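Local coordinates for protein carboxyl esterase NP (Bacillus subtilis, PDB 4CCW) that hydrolyses carboxylic esters to an alcohol and a carboxylate, as a carboxylesterase of the alpha/beta hydrolase superfamily also known as naproxen esterase, at residues I37-G42 with A108-D113; G102-Y107 with D218-V223; L133-F138 with A149-P154; T157-H162 with L253-S258. All coordinates share one frame; numbering follows the deposited sequence.

Contact 1 is at the surface, contact 2 partly buried, contacts 3 and 4 buried, contact 3 the deepest, and their chemistry follows. Contact 1 ties a hairpin turn to helix 104-118 through a salt bridge; contact 2 holds the start of the same helix to a loop by carbonyl bonds and a cation-pi stack. Contact 3 is apolar, helix 130-141 against strand 146-152. Contact 4 mixes an apolar CH-pi pair with one arginine-to-carbonyl bond. Neighbours interlock: Phe41 of contact 1 meets Asp106 of contact 2, Arg104 O of contact 2 probably accepts from Asn137 ND2 of contact 3, and Met136 of contact 3 packs on Phe158 of contact 4. Contacts 1 and 4 do not touch.

Contact 1: I37-G42 with A108-D113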
loop_
_atom_site.group_PDB
_atom_site.type_symbol
_atom_site.label_atom_id
_atom_site.label_comp_id
_atom_site.label_asym_id
_atom_site.label_seq_id
_atom_site.Cartn_x
_atom_site.Cartn_y
_atom_site.Cartn_z
ATOM N N ILE A 37 2.362 17.001 -3.482
ATOM C CA ILE A 37 1.330 17.648 -2.690
ATOM C C ILE A 37 1.922 17.976 -1.327
ATOM O O ILE A 37 2.493 17.111 -0.671
ATOM C CB ILE A 37 0.103 16.724 -2.526
ATOM C CG1 ILE A 37 -0.779 16.801 -3.770
ATOM C CG2 ILE A 37 -0.710 17.089 -1.291
ATOM C CD1 ILE A 37 -1.709 15.620 -3.902
ATOM N N SER A 38 1.793 19.229 -0.914
ATOM C CA SER A 38 2.257 19.654 0.397
ATOM C C SER A 38 1.276 19.196 1.472
ATOM O O SER A 38 0.073 19.405 1.351
ATOM C CB SER A 38 2.420 21.178 0.432
ATOM O OG SER A 38 2.927 21.602 1.683
ATOM N N THR A 39 1.793 18.549 2.513
ATOM C CA THR A 39 0.973 18.124 3.655
ATOM C C THR A 39 1.682 18.591 4.914
ATOM O O THR A 39 2.832 19.025 4.844
ATOM C CB THR A 39 0.802 16.587 3.747
ATOM O OG1 THR A 39 2.032 15.988 4.176
ATOM C CG2 THR A 39 0.355 15.975 2.411
ATOM N N ARG A 40 1.010 18.496 6.062
ATOM C CA ARG A 40 1.594 18.970 7.331
ATOM C C ARG A 40 2.786 18.104 7.742
ATOM O O ARG A 40 3.570 18.485 8.620
ATOM C CB ARG A 40 0.539 19.017 8.449
ATOM C CG ARG A 40 0.139 17.661 9.020
ATOM C CD ARG A 40 -1.050 17.756 9.962
ATOM N NE ARG A 40 -2.317 17.826 9.233
ATOM C CZ ARG A 40 -3.506 17.957 9.813
ATOM N NH1 ARG A 40 -3.607 18.029 11.140
ATOM N NH2 ARG A 40 -4.598 18.015 9.065
ATOM N N PHE A 41 2.903 16.932 7.112
ATOM C CA PHE A 41 4.034 16.040 7.357
ATOM C C PHE A 41 4.948 15.871 6.144
ATOM O O PHE A 41 5.756 14.940 6.092
ATOM C CB PHE A 41 3.562 14.693 7.918
ATOM C CG PHE A 41 2.862 14.811 9.244
ATOM C CD1 PHE A 41 3.531 15.304 10.362
ATOM C CD2 PHE A 41 1.531 14.436 9.373
ATOM C CE1 PHE A 41 2.879 15.423 11.582
ATOM C CE2 PHE A 41 0.873 14.556 10.583
ATOM C CZ PHE A 41 1.548 15.044 11.692
ATOM N N GLY A 42 4.838 16.788 5.183
ATOM C CA GLY A 42 5.840 16.884 4.127
ATOM C C GLY A 42 5.323 16.645 2.730
ATOM O O GLY A 42 4.149 16.300 2.533
ATOM N N ALA A 108 -3.291 9.385 9.719
ATOM C CA ALA A 108 -4.631 9.716 9.223
ATOM C C ALA A 108 -4.741 11.196 8.822
ATOM O O ALA A 108 -5.356 11.520 7.804
ATOM C CB ALA A 108 -5.708 9.350 10.236
ATOM N N ASN A 109 -4.147 12.075 9.625
ATOM C CA ASN A 109 -4.097 13.510 9.318
ATOM C C ASN A 109 -3.260 13.810 8.068
ATOM O O ASN A 109 -3.549 14.757 7.340
ATOM C CB ASN A 109 -3.563 14.320 10.507
ATOM C CG ASN A 109 -4.582 14.487 11.627
ATOM O OD1 ASN A 109 -5.793 14.379 11.414
ATOM N ND2 ASN A 109 -4.089 14.763 12.837
ATOM N N TRP A 110 -2.221 13.006 7.832
ATOM C CA TRP A 110 -1.413 13.129 6.612
ATOM C C TRP A 110 -2.295 12.861 5.411
ATOM O O TRP A 110 -2.358 13.656 4.470
ATOM C CB TRP A 110 -0.202 12.174 6.650
ATOM C CG TRP A 110 0.365 11.883 5.276
ATOM C CD1 TRP A 110 1.102 12.741 4.462
ATOM C CD2 TRP A 110 0.205 10.653 4.488
ATOM N NE1 TRP A 110 1.415 12.141 3.265
ATOM C CE2 TRP A 110 0.906 10.883 3.218
ATOM C CE3 TRP A 110 -0.405 9.420 4.709
ATOM C CZ2 TRP A 110 0.960 9.915 2.225
ATOM C CZ3 TRP A 110 -0.346 8.454 3.695
ATOM C CH2 TRP A 110 0.327 8.696 2.488
ATOM N N LEU A 111 -3.016 11.749 5.459
ATOM C CA LEU A 111 -3.889 11.359 4.358
ATOM C C LEU A 111 -5.063 12.331 4.190
ATOM O O LEU A 111 -5.497 12.591 3.060
ATOM C CB LEU A 111 -4.354 9.914 4.546
ATOM C CG LEU A 111 -4.969 9.169 3.351
ATOM C CD1 LEU A 111 -4.133 9.293 2.082
ATOM C CD2 LEU A 111 -5.167 7.711 3.724
ATOM N N LEU A 112 -5.572 12.854 5.307
ATOM C CA LEU A 112 -6.575 13.925 5.279
ATOM C C LEU A 112 -6.101 15.063 4.372
ATOM O O LEU A 112 -6.809 15.447 3.436
ATOM C CB LEU A 112 -6.869 14.447 6.696
ATOM C CG LEU A 112 -7.776 15.686 6.842
ATOM C CD1 LEU A 112 -9.169 15.428 6.297
ATOM C CD2 LEU A 112 -7.865 16.144 8.295
ATOM N N ASP A 113 -4.898 15.578 4.646
ATOM C CA ASP A 113 -4.275 16.623 3.828
ATOM C C ASP A 113 -4.204 16.272 2.340
ATOM O O ASP A 113 -4.504 17.100 1.485
ATOM C CB ASP A 113 -2.855 16.923 4.323
ATOM C CG ASP A 113 -2.825 17.572 5.695
ATOM O OD1 ASP A 113 -3.884 17.971 6.224
ATOM O OD2 ASP A 113 -1.713 17.692 6.242
#
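Asp113 OD2 takes two hydrogen bonds from Arg40, which reach it from opposite faces of the carboxylate plane. The backbone N of Arg40 donates at 2.8 Å to the anti side of Asp113 OD2, nearly straight at 168°, while Arg40 NE comes from the syn side at 3.1 Å. Arg40 NH2 completes the salt bridge by meeting Asp113 OD1 at 2.9 Å, so the guanidinium binds side-on, one nitrogen to each oxygen. The bend at chi3 (80°) brings it back over the helix, where Asn109 CB sits 3.7 Å from Arg40 CZ, over one face, with the Asn109 amide stacked almost parallel to it. An alanine in place of Asp113 would remove every one of these acceptors and would probably leave the Arg40 guanidinium without its charge partner and freer to swing into solvent. The turn that presents Arg40 is a type I beta turn, Thr39 to Gly42, closing the hairpin between strands 32-39 and 42-49. Within it Thr39 OG1 accepts from Phe41 N, an ST turn, and donates to a lone pair of Gly42 O at 2.7 Å. Thr39 OG1 also lies at the edge of the Trp110 indole, 3.4 Å from Trp110 CD1; Trp110 NE1 bonds instead to Thr44 OG1. Beside it, Phe41 CD2 packs on Trp110 CB at 3.9 Å.

Contact 2: G102-Y107 with D218-V223; sequences GTRTDY and DGFPYV
Arg104 holds the 218-223 loop from both ends of its residue. Its backbone N donates to Asp218 O at 3.0 Å, and its NH1 reaches Gly219 O at 2.9 Å, lying in the guanidinium plane and on a carbonyl lone pair; NH1 also bonds Ala217 O. The chain bends at chi3 (-71°), and the guanidinium then lies flat on Tyr222, planes 9° apart, with Arg104 CZ 3.5 Å from the ring centroid, a cation-pi stack over the face. A leucine in place of Arg104 would lose the charge and the NH donors, and would probably leave Gly219 O without this partner and the Tyr222 face uncovered. Packing is tight on the inner side too: Phe220 CE1 lies 3.5 Å from Arg104 CG, and Phe220 CE2 is 3.5 Å from Tyr107 CD2, the two rings near parallel but slid apart so that they barely overlap. Gly219 is also close-fitting, since a CB there would clash with Gly102 O. The outer side is looser. The Asp218 side chain comes no nearer than 3.9 Å, from its OD2 to Thr103 CG2, and a water accepts from Arg104 NH2. Thr103 is the N-cap of helix 104-118, its OG1 accepting from Asp106 N. The loop it faces belongs to the insertion between strands 146-152 and 236-241, the place where alpha/beta hydrolases commonly carry their cap.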
loop_
_atom_site.group_PDB
_atom_site.type_symbol
_atom_site.label_atom_id
_atom_site.label_comp_id
_atom_site.label_asym_id
_atom_site.label_seq_id
_atom_site.Cartn_x
_atom_site.Cartn_y
_atom_site.Cartn_z
ATOM N N GLY A 102 4.986 9.417 13.678
ATOM C CA GLY A 102 4.596 8.059 13.290
ATOM C C GLY A 102 3.369 7.500 13.988
ATOM O O GLY A 102 3.093 6.292 13.900
ATOM N N THR A 103 2.618 8.347 14.695
ATOM C CA THR A 103 1.403 7.846 15.342
ATOM C C THR A 103 0.334 7.572 14.305
ATOM O O THR A 103 0.397 8.076 13.181
ATOM C CB THR A 103 0.821 8.797 16.402
ATOM O OG1 THR A 103 0.269 9.960 15.770
ATOM C CG2 THR A 103 1.875 9.185 17.425
ATOM N N ARG A 104 -0.658 6.782 14.701
ATOM C CA ARG A 104 -1.767 6.482 13.819
ATOM C C ARG A 104 -2.611 7.742 13.578
ATOM O O ARG A 104 -3.172 7.924 12.508
ATOM C CB ARG A 104 -2.597 5.347 14.407
ATOM C CG ARG A 104 -1.779 4.064 14.553
ATOM C CD ARG A 104 -2.671 2.851 14.796
ATOM N NE ARG A 104 -3.288 2.854 16.121
ATOM C CZ ARG A 104 -2.666 2.486 17.242
ATOM N NH1 ARG A 104 -1.381 2.089 17.219
ATOM N NH2 ARG A 104 -3.327 2.527 18.393
ATOM N N THR A 105 -2.677 8.614 14.568
ATOM C CA THR A 105 -3.348 9.903 14.386
ATOM C C THR A 105 -2.644 10.740 13.305
ATOM O O THR A 105 -3.290 11.250 12.387
ATOM C CB THR A 105 -3.440 10.670 15.715
ATOM O OG1 THR A 105 -4.253 9.920 16.628
ATOM C CG2 THR A 105 -4.072 12.043 15.515
ATOM N N ASP A 106 -1.318 10.851 13.408
ATOM C CA ASP A 106 -0.508 11.597 12.437
ATOM C C ASP A 106 -0.735 11.097 11.019
ATOM O O ASP A 106 -0.981 11.888 10.116
ATOM C CB ASP A 106 0.986 11.499 12.778
ATOM C CG ASP A 106 1.375 12.326 13.995
ATOM O OD1 ASP A 106 0.682 13.312 14.316
ATOM O OD2 ASP A 106 2.386 11.983 14.639
ATOM N N TYR A 107 -0.652 9.780 10.829
ATOM C CA TYR A 107 -0.842 9.203 9.507
ATOM C C TYR A 107 -2.234 9.465 8.910
ATOM O O TYR A 107 -2.344 9.736 7.721
ATOM C CB TYR A 107 -0.510 7.705 9.523
ATOM C CG TYR A 107 0.986 7.383 9.594
ATOM C CD1 TYR A 107 1.879 7.871 8.633
ATOM C CD2 TYR A 107 1.492 6.545 10.593
ATOM C CE1 TYR A 107 3.238 7.547 8.684
ATOM C CE2 TYR A 107 2.843 6.216 10.652
ATOM C CZ TYR A 107 3.711 6.714 9.698
ATOM O OH TYR A 107 5.055 6.381 9.767
ATOM N N ASP A 218 1.699 3.169 19.797
ATOM C CA ASP A 218 0.709 4.095 19.217
ATOM C C ASP A 218 0.887 4.345 17.710
ATOM O O ASP A 218 0.259 5.244 17.137
ATOM C CB ASP A 218 0.670 5.413 19.993
ATOM C CG ASP A 218 2.030 6.083 20.104
ATOM O OD1 ASP A 218 3.027 5.575 19.541
ATOM O OD2 ASP A 218 2.102 7.141 20.761
ATOM N N GLY A 219 1.732 3.532 17.076
ATOM C CA GLY A 219 2.016 3.689 15.661
ATOM C C GLY A 219 1.624 2.475 14.838
ATOM O O GLY A 219 0.630 1.785 15.150
ATOM N N PHE A 220 2.385 2.248 13.766
ATOM C CA PHE A 220 2.228 1.075 12.910
ATOM C C PHE A 220 3.468 0.176 13.077
ATOM O O PHE A 220 4.580 0.678 13.316
ATOM C CB PHE A 220 2.056 1.474 11.431
ATOM C CG PHE A 220 0.737 2.153 11.099
ATOM C CD1 PHE A 220 -0.451 1.815 11.752
ATOM C CD2 PHE A 220 0.685 3.123 10.098
ATOM C CE1 PHE A 220 -1.658 2.426 11.413
ATOM C CE2 PHE A 220 -0.509 3.741 9.767
ATOM C CZ PHE A 220 -1.687 3.388 10.418
ATOM N N PRO A 221 3.293 -1.144 12.964
ATOM C CA PRO A 221 2.052 -1.849 12.637
ATOM C C PRO A 221 1.100 -1.891 13.818
ATOM O O PRO A 221 1.499 -1.589 14.947
ATOM C CB PRO A 221 2.537 -3.260 12.293
ATOM C CG PRO A 221 3.762 -3.418 13.113
ATOM C CD PRO A 221 4.432 -2.079 13.066
ATOM N N TYR A 222 -0.155 -2.256 13.549
ATOM C CA TYR A 222 -1.192 -2.247 14.569
ATOM C C TYR A 222 -2.234 -3.303 14.250
ATOM O O TYR A 222 -2.519 -3.558 13.085
ATOM C CB TYR A 222 -1.845 -0.849 14.668
ATOM C CG TYR A 222 -2.948 -0.751 15.716
ATOM C CD1 TYR A 222 -2.660 -0.923 17.080
ATOM C CD2 TYR A 222 -4.272 -0.502 15.352
ATOM C CE1 TYR A 222 -3.651 -0.841 18.046
ATOM C CE2 TYR A 222 -5.269 -0.415 16.314
ATOM C CZ TYR A 222 -4.951 -0.586 17.654
ATOM O OH TYR A 222 -5.925 -0.529 18.618
ATOM N N VAL A 223 -2.765 -3.931 15.295
ATOM C CA VAL A 223 -3.895 -4.854 15.178
ATOM C C VAL A 223 -5.093 -4.195 15.844
ATOM O O VAL A 223 -5.054 -3.872 17.031
ATOM C CB VAL A 223 -3.567 -6.193 15.867
ATOM C CG1 VAL A 223 -4.803 -7.105 15.910
ATOM C CG2 VAL A 223 -2.442 -6.887 15.097
HETATM O O HOH W 1 4.510 4.032 13.355
HETATM O O HOH W 2 -6.266 2.897 18.375
#

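Contact 3: L133-F138 with A149-P154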
loop_
_atom_site.group_PDB
_atom_site.type_symbol
_atom_site.label_atom_id
_atom_site.label_comp_id
_atom_site.label_asym_id
_atom_site.label_seq_id
_atom_site.Cartn_x
_atom_site.Cartn_y
_atom_site.Cartn_z
ATOM N N LEU A 133 -3.243 -1.206 5.811
ATOM C CA LEU A 133 -3.308 -0.818 7.218
ATOM C C LEU A 133 -3.661 0.664 7.342
ATOM O O LEU A 133 -4.570 1.020 8.113
ATOM C CB LEU A 133 -1.983 -1.146 7.925
ATOM C CG LEU A 133 -1.678 -0.584 9.318
ATOM C CD1 LEU A 133 -2.788 -0.872 10.332
ATOM C CD2 LEU A 133 -0.338 -1.187 9.771
ATOM N N HIS A 134 -2.975 1.504 6.557
ATOM C CA HIS A 134 -3.319 2.927 6.432
ATOM C C HIS A 134 -4.763 3.093 6.040
ATOM O O HIS A 134 -5.477 3.933 6.588
ATOM C CB HIS A 134 -2.405 3.617 5.414
ATOM C CG HIS A 134 -1.067 4.025 5.971
ATOM N ND1 HIS A 134 -0.778 5.293 6.311
ATOM C CD2 HIS A 134 0.083 3.275 6.226
ATOM C CE1 HIS A 134 0.484 5.361 6.779
ATOM N NE2 HIS A 134 1.016 4.124 6.720
ATOM N N THR A 135 -5.221 2.286 5.092
ATOM C CA THR A 135 -6.605 2.376 4.626
ATOM C C THR A 135 -7.590 2.080 5.755
ATOM O O THR A 135 -8.534 2.850 5.965
ATOM C CB THR A 135 -6.872 1.476 3.394
ATOM O OG1 THR A 135 -6.099 1.964 2.287
ATOM C CG2 THR A 135 -8.361 1.523 2.997
ATOM N N MET A 136 -7.363 1.001 6.498
ATOM C CA MET A 136 -8.259 0.642 7.586
ATOM C C MET A 136 -8.239 1.740 8.657
ATOM O O MET A 136 -9.283 2.148 9.154
ATOM C CB MET A 136 -7.880 -0.717 8.199
ATOM C CG MET A 136 -8.845 -1.200 9.269
ATOM S SD MET A 136 -10.435 -1.607 8.535
ATOM C CE MET A 136 -10.245 -3.324 8.196
ATOM N N ASN A 137 -7.050 2.229 8.983
ATOM C CA ASN A 137 -6.926 3.260 10.004
ATOM C C ASN A 137 -7.733 4.511 9.594
ATOM O O ASN A 137 -8.431 5.132 10.421
ATOM C CB ASN A 137 -5.440 3.596 10.238
ATOM C CG ASN A 137 -5.232 4.632 11.338
ATOM O OD1 ASN A 137 -5.553 4.402 12.507
ATOM N ND2 ASN A 137 -4.666 5.767 10.966
ATOM N N PHE A 138 -7.670 4.847 8.309
ATOM C CA PHE A 138 -8.328 6.062 7.791
ATOM C C PHE A 138 -9.847 5.930 7.756
ATOM O O PHE A 138 -10.570 6.842 8.174
ATOM C CB PHE A 138 -7.774 6.429 6.408
ATOM C CG PHE A 138 -8.249 7.763 5.881
ATOM C CD1 PHE A 138 -7.726 8.953 6.386
ATOM C CD2 PHE A 138 -9.187 7.828 4.863
ATOM C CE1 PHE A 138 -8.141 10.185 5.884
ATOM C CE2 PHE A 138 -9.608 9.047 4.357
ATOM C CZ PHE A 138 -9.083 10.227 4.868
ATOM N N ALA A 149 -13.762 0.627 0.423
ATOM C CA ALA A 149 -12.331 0.341 0.494
ATOM C C ALA A 149 -12.062 -1.118 0.190
ATOM O O ALA A 149 -12.798 -1.992 0.647
ATOM C CB ALA A 149 -11.801 0.705 1.868
ATOM N N ALA A 150 -11.024 -1.359 -0.616
ATOM C CA ALA A 150 -10.511 -2.688 -0.890
ATOM C C ALA A 150 -9.187 -2.779 -0.158
ATOM O O ALA A 150 -8.268 -1.971 -0.392
ATOM C CB ALA A 150 -10.316 -2.901 -2.386
ATOM N N ILE A 151 -9.111 -3.741 0.749
ATOM C CA ILE A 151 -7.944 -3.902 1.613
ATOM C C ILE A 151 -7.321 -5.216 1.207
ATOM O O ILE A 151 -7.951 -6.266 1.323
ATOM C CB ILE A 151 -8.353 -3.854 3.107
ATOM C CG1 ILE A 151 -8.857 -2.445 3.459
ATOM C CG2 ILE A 151 -7.208 -4.288 4.016
ATOM C CD1 ILE A 151 -9.476 -2.315 4.841
ATOM N N LEU A 152 -6.095 -5.145 0.685
ATOM C CA LEU A 152 -5.433 -6.315 0.118
ATOM C C LEU A 152 -4.270 -6.718 0.999
ATOM O O LEU A 152 -3.375 -5.901 1.224
ATOM C CB LEU A 152 -4.909 -6.005 -1.300
ATOM C CG LEU A 152 -5.859 -5.967 -2.516
ATOM C CD1 LEU A 152 -7.256 -5.433 -2.245
ATOM C CD2 LEU A 152 -5.224 -5.190 -3.665
ATOM N N SER A 153 -4.258 -7.967 1.480
ATOM C CA SER A 153 -3.094 -8.479 2.223
ATOM C C SER A 153 -2.567 -7.435 3.237
ATOM O O SER A 153 -1.382 -7.093 3.216
ATOM C CB SER A 153 -1.958 -8.818 1.252
ATOM O OG SER A 153 -2.405 -9.710 0.244
ATOM N N PRO A 154 -3.448 -6.917 4.120
ATOM C CA PRO A 154 -3.033 -5.794 4.975
ATOM C C PRO A 154 -1.897 -6.126 5.939
ATOM O O PRO A 154 -1.859 -7.229 6.489
ATOM C CB PRO A 154 -4.290 -5.482 5.780
ATOM C CG PRO A 154 -5.076 -6.773 5.786
ATOM C CD PRO A 154 -4.828 -7.341 4.412
#
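Met136 and Thr135 of helix 130-141 lie against Ile151 and Ala149 of strand 146-152, the helix and second strand of a beta-alpha-beta unit in the alpha/beta hydrolase fold. The short axes approach to 8.5 Å and run at 142°, as expected where the strand returns under the helix. Met136 can be followed atom by atom. Its CB starts 4.0 Å from Ile151 CD1. With CG anti to the backbone N (chi1 -175°), the chain leaves along the helix surface, and CG itself packs against Thr157 CG2, outside the strand. Bends at chi2 and chi3 then fold the thioether back: SD stands 3.9 Å from Ile151 CD1, and the terminal CE closes on that same methyl at 3.6 Å. The Ile151 methyl is thus met by three atoms of one side chain, the two chains crossing at about a right angle.

Thr135 divides its branches between polar and apolar work. OG1 bonds to Gly131 O one helical turn back, which satisfies a buried hydroxyl, and this leaves CG2 to face the sheet, 4.0 Å from Ile151 CG1. Gly131 belongs to a Gly-x-Ser-x-Gly sequence consistent with a nucleophile elbow, whose central Ser129 lines the ligand pocket. Further along the chain, Ser153 OG bonds to the backbone O of the proposed proton acceptor His273. Pro154 CB comes 4.4 Å from Leu133 N at one end of the contact, and at the other Thr135 CG2 meets Ala149 CB at 3.7 Å.

Contact 4: T157-H162 with L253-S258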
loop_
_atom_site.group_PDB
_atom_site.type_symbol
_atom_site.label_atom_id
_atom_site.label_comp_id
_atom_site.label_asym_id
_atom_site.label_seq_id
_atom_site.Cartn_x
_atom_site.Cartn_y
_atom_site.Cartn_z
ATOM N N THR A 157 -3.317 -5.434 11.056
ATOM C CA THR A 157 -4.738 -5.017 10.920
ATOM C C THR A 157 -5.710 -5.993 11.603
ATOM O O THR A 157 -6.375 -5.627 12.574
ATOM C CB THR A 157 -5.125 -4.758 9.434
ATOM O OG1 THR A 157 -4.213 -3.800 8.877
ATOM C CG2 THR A 157 -6.592 -4.224 9.301
ATOM N N PHE A 158 -5.783 -7.229 11.104
ATOM C CA PHE A 158 -6.617 -8.257 11.741
ATOM C C PHE A 158 -5.843 -9.205 12.652
ATOM O O PHE A 158 -6.339 -9.601 13.705
ATOM C CB PHE A 158 -7.432 -9.021 10.687
ATOM C CG PHE A 158 -8.244 -8.119 9.820
ATOM C CD1 PHE A 158 -9.388 -7.489 10.320
ATOM C CD2 PHE A 158 -7.842 -7.846 8.519
ATOM C CE1 PHE A 158 -10.123 -6.621 9.532
ATOM C CE2 PHE A 158 -8.586 -6.998 7.718
ATOM C CZ PHE A 158 -9.723 -6.380 8.226
ATOM N N LEU A 159 -4.625 -9.557 12.256
ATOM C CA LEU A 159 -3.777 -10.467 13.022
ATOM C C LEU A 159 -2.392 -9.869 13.130
ATOM O O LEU A 159 -2.004 -9.111 12.241
ATOM C CB LEU A 159 -3.613 -11.810 12.303
ATOM C CG LEU A 159 -4.814 -12.733 12.142
ATOM C CD1 LEU A 159 -4.326 -14.008 11.467
ATOM C CD2 LEU A 159 -5.447 -13.031 13.499
ATOM N N PRO A 160 -1.631 -10.231 14.186
ATOM C CA PRO A 160 -0.233 -9.795 14.236
ATOM C C PRO A 160 0.612 -10.561 13.236
ATOM O O PRO A 160 0.212 -11.646 12.805
ATOM C CB PRO A 160 0.216 -10.150 15.651
ATOM C CG PRO A 160 -0.752 -11.155 16.151
ATOM C CD PRO A 160 -2.030 -11.010 15.380
ATOM N N PHE A 161 1.762 -10.001 12.866
ATOM C CA PHE A 161 2.677 -10.673 11.955
ATOM C C PHE A 161 3.156 -11.989 12.524
ATOM O O PHE A 161 3.383 -12.117 13.739
ATOM C CB PHE A 161 3.954 -9.839 11.743
ATOM C CG PHE A 161 3.764 -8.595 10.933
ATOM C CD1 PHE A 161 3.170 -8.628 9.672
ATOM C CD2 PHE A 161 4.268 -7.377 11.409
ATOM C CE1 PHE A 161 3.056 -7.466 8.912
ATOM C CE2 PHE A 161 4.140 -6.214 10.661
ATOM C CZ PHE A 161 3.533 -6.260 9.407
ATOM N N HIS A 162 3.379 -12.956 11.643
ATOM C CA HIS A 162 4.208 -14.103 12.016
ATOM C C HIS A 162 5.617 -13.594 12.223
ATOM O O HIS A 162 6.054 -12.684 11.514
ATOM C CB HIS A 162 4.167 -15.128 10.900
ATOM C CG HIS A 162 4.887 -16.407 11.220
ATOM N ND1 HIS A 162 6.208 -16.566 11.016
ATOM C CD2 HIS A 162 4.418 -17.611 11.730
ATOM C CE1 HIS A 162 6.573 -17.804 11.383
ATOM N NE2 HIS A 162 5.474 -18.449 11.815
ATOM N N LEU A 253 -9.080 -13.906 7.654
ATOM C CA LEU A 253 -10.448 -13.817 7.138
ATOM C C LEU A 253 -11.443 -14.073 8.274
ATOM O O LEU A 253 -12.471 -13.392 8.372
ATOM C CB LEU A 253 -10.668 -14.805 5.985
ATOM C CG LEU A 253 -12.085 -14.813 5.364
ATOM C CD1 LEU A 253 -12.022 -15.114 3.876
ATOM C CD2 LEU A 253 -12.944 -15.840 6.070
ATOM N N HIS A 254 -11.145 -15.059 9.116
ATOM C CA HIS A 254 -12.051 -15.418 10.208
ATOM C C HIS A 254 -12.249 -14.239 11.115
ATOM O O HIS A 254 -13.388 -13.849 11.386
ATOM C CB HIS A 254 -11.543 -16.635 10.989
ATOM C CG HIS A 254 -12.266 -16.847 12.295
ATOM N ND1 HIS A 254 -11.834 -16.317 13.445
ATOM C CD2 HIS A 254 -13.448 -17.511 12.586
ATOM C CE1 HIS A 254 -12.686 -16.639 14.438
ATOM N NE2 HIS A 254 -13.675 -17.362 13.913
ATOM N N ARG A 255 -11.157 -13.609 11.555
ATOM C CA ARG A 255 -11.313 -12.500 12.493
ATOM C C ARG A 255 -12.035 -11.307 11.838
ATOM O O ARG A 255 -12.970 -10.745 12.420
ATOM C CB ARG A 255 -9.956 -12.071 13.108
ATOM C CG ARG A 255 -10.145 -10.969 14.151
ATOM C CD ARG A 255 -8.998 -10.841 15.139
ATOM N NE ARG A 255 -9.396 -9.860 16.157
ATOM C CZ ARG A 255 -9.042 -8.569 16.173
ATOM N NH1 ARG A 255 -8.218 -8.058 15.251
ATOM N NH2 ARG A 255 -9.489 -7.788 17.144
ATOM N N ALA A 256 -11.633 -10.953 10.616
ATOM C CA ALA A 256 -12.237 -9.833 9.909
ATOM C C ALA A 256 -13.755 -10.037 9.748
ATOM O O ALA A 256 -14.568 -9.139 10.032
ATOM C CB ALA A 256 -11.560 -9.659 8.550
ATOM N N SER A 257 -14.120 -11.240 9.313
ATOM C CA SER A 257 -15.520 -11.582 9.058
ATOM C C SER A 257 -16.344 -11.657 10.330
ATOM O O SER A 257 -17.547 -11.468 10.271
ATOM C CB SER A 257 -15.625 -12.908 8.306
ATOM O OG SER A 257 -14.947 -12.837 7.062
ATOM N N SER A 258 -15.684 -11.944 11.459
ATOM C CA SER A 258 -16.361 -12.052 12.762
ATOM C C SER A 258 -16.834 -10.695 13.312
ATOM O O SER A 258 -17.843 -10.637 14.022
ATOM C CB SER A 258 -15.456 -12.757 13.789
ATOM O OG SER A 258 -15.302 -14.150 13.442
#
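Phe158 and Ala256 mark where the backbones come nearest, their CA atoms 6.1 Å apart, as the irregular chain 157-162 passes helix 249-259. The Phe158 ring receives Ala256 CB over one face: the methyl is 3.6 Å from the ring centroid and 15° off its normal, a CH-pi contact, with CB displaced toward the CD1-CE1 side, 3.5 Å from Phe158 CE1. The opposite face of the ring is met by Thr157 CG2, so the phenyl is sandwiched between two methyl groups, one of them from its own neighbour in sequence.

Arg255 supplies the polar half. CG lies anti to the backbone N (chi1 -176°), and the chain stays extended from CG to NE, carrying the guanidinium beyond the helix to the Phe158 carbonyl. Arg255 NH1 donates to Phe158 O at 2.9 Å, with an N-H...O angle of 150°; the donor is tilted from the carbonyl plane rather than set squarely on a lone pair. On the way Arg255 CD passes 3.3 Å from Phe158 O. The other terminal nitrogen, NH2, forms a salt bridge with Asp226 and bonds Phe224 O, so one guanidinium ties helix 249-259 both to the 157-162 loop and to the chain around Phe224 and Asp226, at the start of helix 226-230. Leu159 adds a light touch, CD2 to Arg255 CD at 4.5 Å.

Further along, the loop enters helix 163-171, whose Phe165 lines the ligand pocket and stacks on Phe161. Inward, Phe158 shares Leu238 of strand 236-241 with Ala256, which also touches Ile263 of strand 263-268, and Thr157 packs on Leu133 of helix 130-141.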